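Tyrocidine synthase 2 (Brevibacillus parabrevis, PDB 6TA8) is a multidomain enzyme of the nonribosomal peptide synthetase family, represented here by a chain that contains a condensation domain. Local coordinates at residues L280-W292 with S450-I462. Residues are numbered along the deposited sequence; the frame is centred on the assembly and turned at random.
Sequences LLLTALGLAVKDW and SLADSYRKHLLGI
Leu451 lies over one face of the Trp292 indole, its CB 3.5 Å from the centroid of the five-membered ring and almost on the ring normal, a CH-pi contact. Ser450 OG meets the edge of the same ring. The Tyr455 ring turns its edge to the backbone of 280-292. Its CD1 is 3.3 Å from Ala284 O. Leu285 CD1 lies over one face, and Leu459 CD1, from Tyr455's own helix, lies over the other. With CG anti to the backbone N (chi1 -172°), the ring reaches across to the other helix. There Tyr455 OH donates to Leu281 O at 2.9 Å, tilted 25° from the carbonyl plane. This bond gives the buried phenol an acceptor.

Leu287 CB lies over a face of the His458 ring, 3.6 Å from its centroid. Asp291 OD2 sits at the ring edge, 3.0 Å from His458 CE1, with the carboxylate nearly coplanar with the imidazole. His458 ND1 donates to Ser454 O at 2.7 Å, which helps to fix the ring's rotation.

Ala284 is a knob in a hole formed by Tyr455, His458, Leu459 and Ile462. Small Ala284 and Ala288 let the helix axes come within 8.2 Å, at 135° between their directions. The helices cross at a marked angle, with their directions more opposed than aligned. Trp292 NE1 is hydrogen-bonded to Thr447 O, earlier in helix 445-466. Both helices lie against one mixed sheet: Leu281 and Leu285 touch Phe385 of strand 383-390, and Ala452 touches strand 250-256. Helix 339-351 packs on Thr283 and Leu287.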
# COMPACT_ATOMS: atom_id res chain seq x y z
N LEU A 280 -5.07 7.48 16.70
CA LEU A 280 -6.32 6.93 17.21
C LEU A 280 -6.57 5.52 16.69
O LEU A 280 -7.12 4.68 17.42
CB LEU A 280 -7.48 7.85 16.85
CG LEU A 280 -7.33 9.31 17.26
CD1 LEU A 280 -8.53 10.13 16.81
CD2 LEU A 280 -7.12 9.43 18.77
N LEU A 281 -6.19 5.24 15.45
CA LEU A 281 -6.43 3.92 14.88
C LEU A 281 -5.55 2.85 15.52
O LEU A 281 -5.97 1.70 15.66
CB LEU A 281 -6.21 3.94 13.37
CG LEU A 281 -7.25 4.71 12.54
CD1 LEU A 281 -6.98 4.56 11.06
CD2 LEU A 281 -8.66 4.24 12.88
N LEU A 282 -4.32 3.21 15.91
CA LEU A 282 -3.44 2.24 16.54
C LEU A 282 -3.75 2.07 18.02
O LEU A 282 -3.49 0.99 18.58
CB LEU A 282 -1.98 2.66 16.35
CG LEU A 282 -1.41 2.49 14.94
CD1 LEU A 282 0.08 2.83 14.92
CD2 LEU A 282 -1.65 1.07 14.44
N THR A 283 -4.29 3.10 18.67
CA THR A 283 -4.68 2.97 20.07
C THR A 283 -5.84 2.00 20.22
O THR A 283 -5.80 1.09 21.06
CB THR A 283 -5.05 4.34 20.64
OG1 THR A 283 -3.93 5.23 20.50
CG2 THR A 283 -5.41 4.22 22.12
N ALA A 284 -6.89 2.17 19.42
CA ALA A 284 -8.01 1.24 19.43
C ALA A 284 -7.60 -0.15 18.95
O ALA A 284 -8.26 -1.13 19.31
CB ALA A 284 -9.16 1.77 18.57
N LEU A 285 -6.54 -0.25 18.15
CA LEU A 285 -6.08 -1.56 17.70
C LEU A 285 -5.40 -2.32 18.83
O LEU A 285 -5.59 -3.53 18.98
CB LEU A 285 -5.13 -1.40 16.51
CG LEU A 285 -4.53 -2.69 15.95
CD1 LEU A 285 -5.62 -3.64 15.50
CD2 LEU A 285 -3.57 -2.38 14.82
N GLY A 286 -4.58 -1.63 19.63
CA GLY A 286 -3.93 -2.29 20.75
C GLY A 286 -4.91 -2.81 21.78
O GLY A 286 -4.76 -3.92 22.30
N LEU A 287 -5.93 -2.01 22.10
CA LEU A 287 -6.96 -2.47 23.03
C LEU A 287 -7.79 -3.60 22.45
O LEU A 287 -8.27 -4.46 23.20
CB LEU A 287 -7.86 -1.30 23.43
CG LEU A 287 -7.15 -0.01 23.84
CD1 LEU A 287 -8.16 1.10 24.03
CD2 LEU A 287 -6.33 -0.22 25.10
N ALA A 288 -7.97 -3.62 21.13
CA ALA A 288 -8.71 -4.70 20.50
C ALA A 288 -7.99 -6.03 20.66
O ALA A 288 -8.60 -7.03 21.04
CB ALA A 288 -8.95 -4.38 19.02
N VAL A 289 -6.69 -6.05 20.37
CA VAL A 289 -5.90 -7.28 20.55
C VAL A 289 -5.87 -7.69 22.01
O VAL A 289 -5.81 -8.89 22.33
CB VAL A 289 -4.48 -7.08 19.98
CG1 VAL A 289 -3.67 -8.36 20.10
CG2 VAL A 289 -4.54 -6.62 18.53
N LYS A 290 -5.93 -6.72 22.93
CA LYS A 290 -5.94 -7.05 24.35
C LYS A 290 -7.23 -7.76 24.74
O LYS A 290 -7.20 -8.78 25.44
CB LYS A 290 -5.75 -5.78 25.18
CG LYS A 290 -5.82 -6.01 26.68
CD LYS A 290 -5.62 -4.71 27.45
CE LYS A 290 -5.75 -4.93 28.95
NZ LYS A 290 -4.76 -5.92 29.46
N ASP A 291 -8.37 -7.24 24.30
CA ASP A 291 -9.65 -7.89 24.60
C ASP A 291 -9.86 -9.16 23.79
O ASP A 291 -10.77 -9.93 24.11
CB ASP A 291 -10.80 -6.92 24.34
CG ASP A 291 -11.07 -6.00 25.51
OD1 ASP A 291 -11.29 -6.51 26.62
OD2 ASP A 291 -11.05 -4.77 25.31
N TRP A 292 -9.04 -9.40 22.77
CA TRP A 292 -9.22 -10.54 21.87
C TRP A 292 -8.21 -11.65 22.12
O TRP A 292 -8.60 -12.82 22.26
CB TRP A 292 -9.13 -10.06 20.41
CG TRP A 292 -9.22 -11.15 19.40
CD1 TRP A 292 -10.34 -11.85 19.05
CD2 TRP A 292 -8.16 -11.64 18.58
NE1 TRP A 292 -10.04 -12.76 18.07
CE2 TRP A 292 -8.71 -12.66 17.76
CE3 TRP A 292 -6.81 -11.33 18.46
CZ2 TRP A 292 -7.94 -13.36 16.84
CZ3 TRP A 292 -6.06 -12.02 17.55
CH2 TRP A 292 -6.62 -13.03 16.75
N SER A 450 -14.77 -11.44 16.20
CA SER A 450 -14.64 -10.97 17.58
C SER A 450 -13.60 -9.85 17.67
O SER A 450 -13.82 -8.85 18.37
CB SER A 450 -14.27 -12.13 18.50
OG SER A 450 -14.05 -11.68 19.82
N LEU A 451 -12.47 -10.01 16.98
CA LEU A 451 -11.45 -8.97 16.99
C LEU A 451 -11.93 -7.71 16.27
O LEU A 451 -11.57 -6.60 16.68
CB LEU A 451 -10.16 -9.49 16.34
CG LEU A 451 -9.02 -8.50 16.13
CD1 LEU A 451 -8.56 -7.92 17.46
CD2 LEU A 451 -7.86 -9.17 15.40
N ALA A 452 -12.73 -7.86 15.22
CA ALA A 452 -13.24 -6.69 14.51
C ALA A 452 -14.31 -5.97 15.31
O ALA A 452 -14.36 -4.74 15.32
CB ALA A 452 -13.78 -7.10 13.14
N ASP A 453 -15.18 -6.73 16.00
CA ASP A 453 -16.18 -6.10 16.85
C ASP A 453 -15.54 -5.46 18.07
O ASP A 453 -16.06 -4.46 18.59
CB ASP A 453 -17.24 -7.12 17.27
CG ASP A 453 -18.03 -7.65 16.09
OD1 ASP A 453 -17.83 -7.15 14.96
OD2 ASP A 453 -18.87 -8.56 16.29
N SER A 454 -14.43 -6.01 18.56
CA SER A 454 -13.70 -5.38 19.65
C SER A 454 -12.94 -4.15 19.16
O SER A 454 -12.71 -3.21 19.94
CB SER A 454 -12.73 -6.37 20.29
OG SER A 454 -13.43 -7.48 20.83
N TYR A 455 -12.55 -4.13 17.88
CA TYR A 455 -11.89 -2.96 17.32
C TYR A 455 -12.88 -1.81 17.11
O TYR A 455 -12.49 -0.64 17.19
CB TYR A 455 -11.21 -3.33 16.01
CG TYR A 455 -10.34 -2.24 15.42
CD1 TYR A 455 -9.54 -1.44 16.24
CD2 TYR A 455 -10.30 -2.01 14.05
CE1 TYR A 455 -8.74 -0.45 15.70
CE2 TYR A 455 -9.50 -1.02 13.51
CZ TYR A 455 -8.73 -0.24 14.34
OH TYR A 455 -7.93 0.74 13.81
N ARG A 456 -14.14 -2.13 16.85
CA ARG A 456 -15.15 -1.08 16.66
C ARG A 456 -15.61 -0.50 18.00
O ARG A 456 -15.80 0.71 18.11
CB ARG A 456 -16.34 -1.64 15.88
CG ARG A 456 -17.59 -0.78 15.96
CD ARG A 456 -18.55 -1.09 14.83
NE ARG A 456 -18.78 -2.52 14.69
CZ ARG A 456 -19.47 -3.07 13.70
NH1 ARG A 456 -20.01 -2.30 12.76
NH2 ARG A 456 -19.64 -4.39 13.65
N LYS A 457 -15.78 -1.35 19.02
CA LYS A 457 -16.21 -0.88 20.32
C LYS A 457 -15.19 0.03 20.99
O LYS A 457 -15.54 0.70 21.97
CB LYS A 457 -16.53 -2.06 21.24
CG LYS A 457 -15.32 -2.74 21.85
CD LYS A 457 -15.65 -3.31 23.22
CE LYS A 457 -14.55 -4.23 23.72
NZ LYS A 457 -14.51 -5.53 22.98
N HIS A 458 -13.96 0.07 20.49
CA HIS A 458 -12.96 1.01 20.98
C HIS A 458 -12.83 2.25 20.11
O HIS A 458 -12.49 3.32 20.62
CB HIS A 458 -11.59 0.32 21.09
CG HIS A 458 -11.50 -0.65 22.22
ND1 HIS A 458 -11.61 -2.02 22.04
CD2 HIS A 458 -11.31 -0.47 23.55
CE1 HIS A 458 -11.49 -2.62 23.20
NE2 HIS A 458 -11.30 -1.71 24.14
N LEU A 459 -13.09 2.13 18.80
CA LEU A 459 -13.13 3.31 17.94
C LEU A 459 -14.28 4.22 18.33
O LEU A 459 -14.12 5.44 18.43
CB LEU A 459 -13.23 2.89 16.48
CG LEU A 459 -11.95 2.42 15.79
CD1 LEU A 459 -12.25 1.95 14.37
CD2 LEU A 459 -10.91 3.53 15.78
N LEU A 460 -15.46 3.64 18.55
CA LEU A 460 -16.61 4.43 18.99
C LEU A 460 -16.39 4.99 20.39
O LEU A 460 -16.88 6.08 20.70
CB LEU A 460 -17.88 3.58 18.95
CG LEU A 460 -18.22 2.95 17.60
CD1 LEU A 460 -19.38 1.98 17.75
CD2 LEU A 460 -18.54 4.02 16.57
N GLY A 461 -15.66 4.27 21.24
CA GLY A 461 -15.39 4.77 22.58
C GLY A 461 -14.42 5.94 22.59
O GLY A 461 -14.49 6.80 23.47
N ILE A 462 -13.51 5.99 21.62
CA ILE A 462 -12.54 7.08 21.56
C ILE A 462 -13.18 8.35 21.03
O ILE A 462 -12.98 9.44 21.58
CB ILE A 462 -11.31 6.66 20.73
CG1 ILE A 462 -10.46 5.66 21.50
CG2 ILE A 462 -10.49 7.87 20.34
CD1 ILE A 462 -9.25 5.17 20.73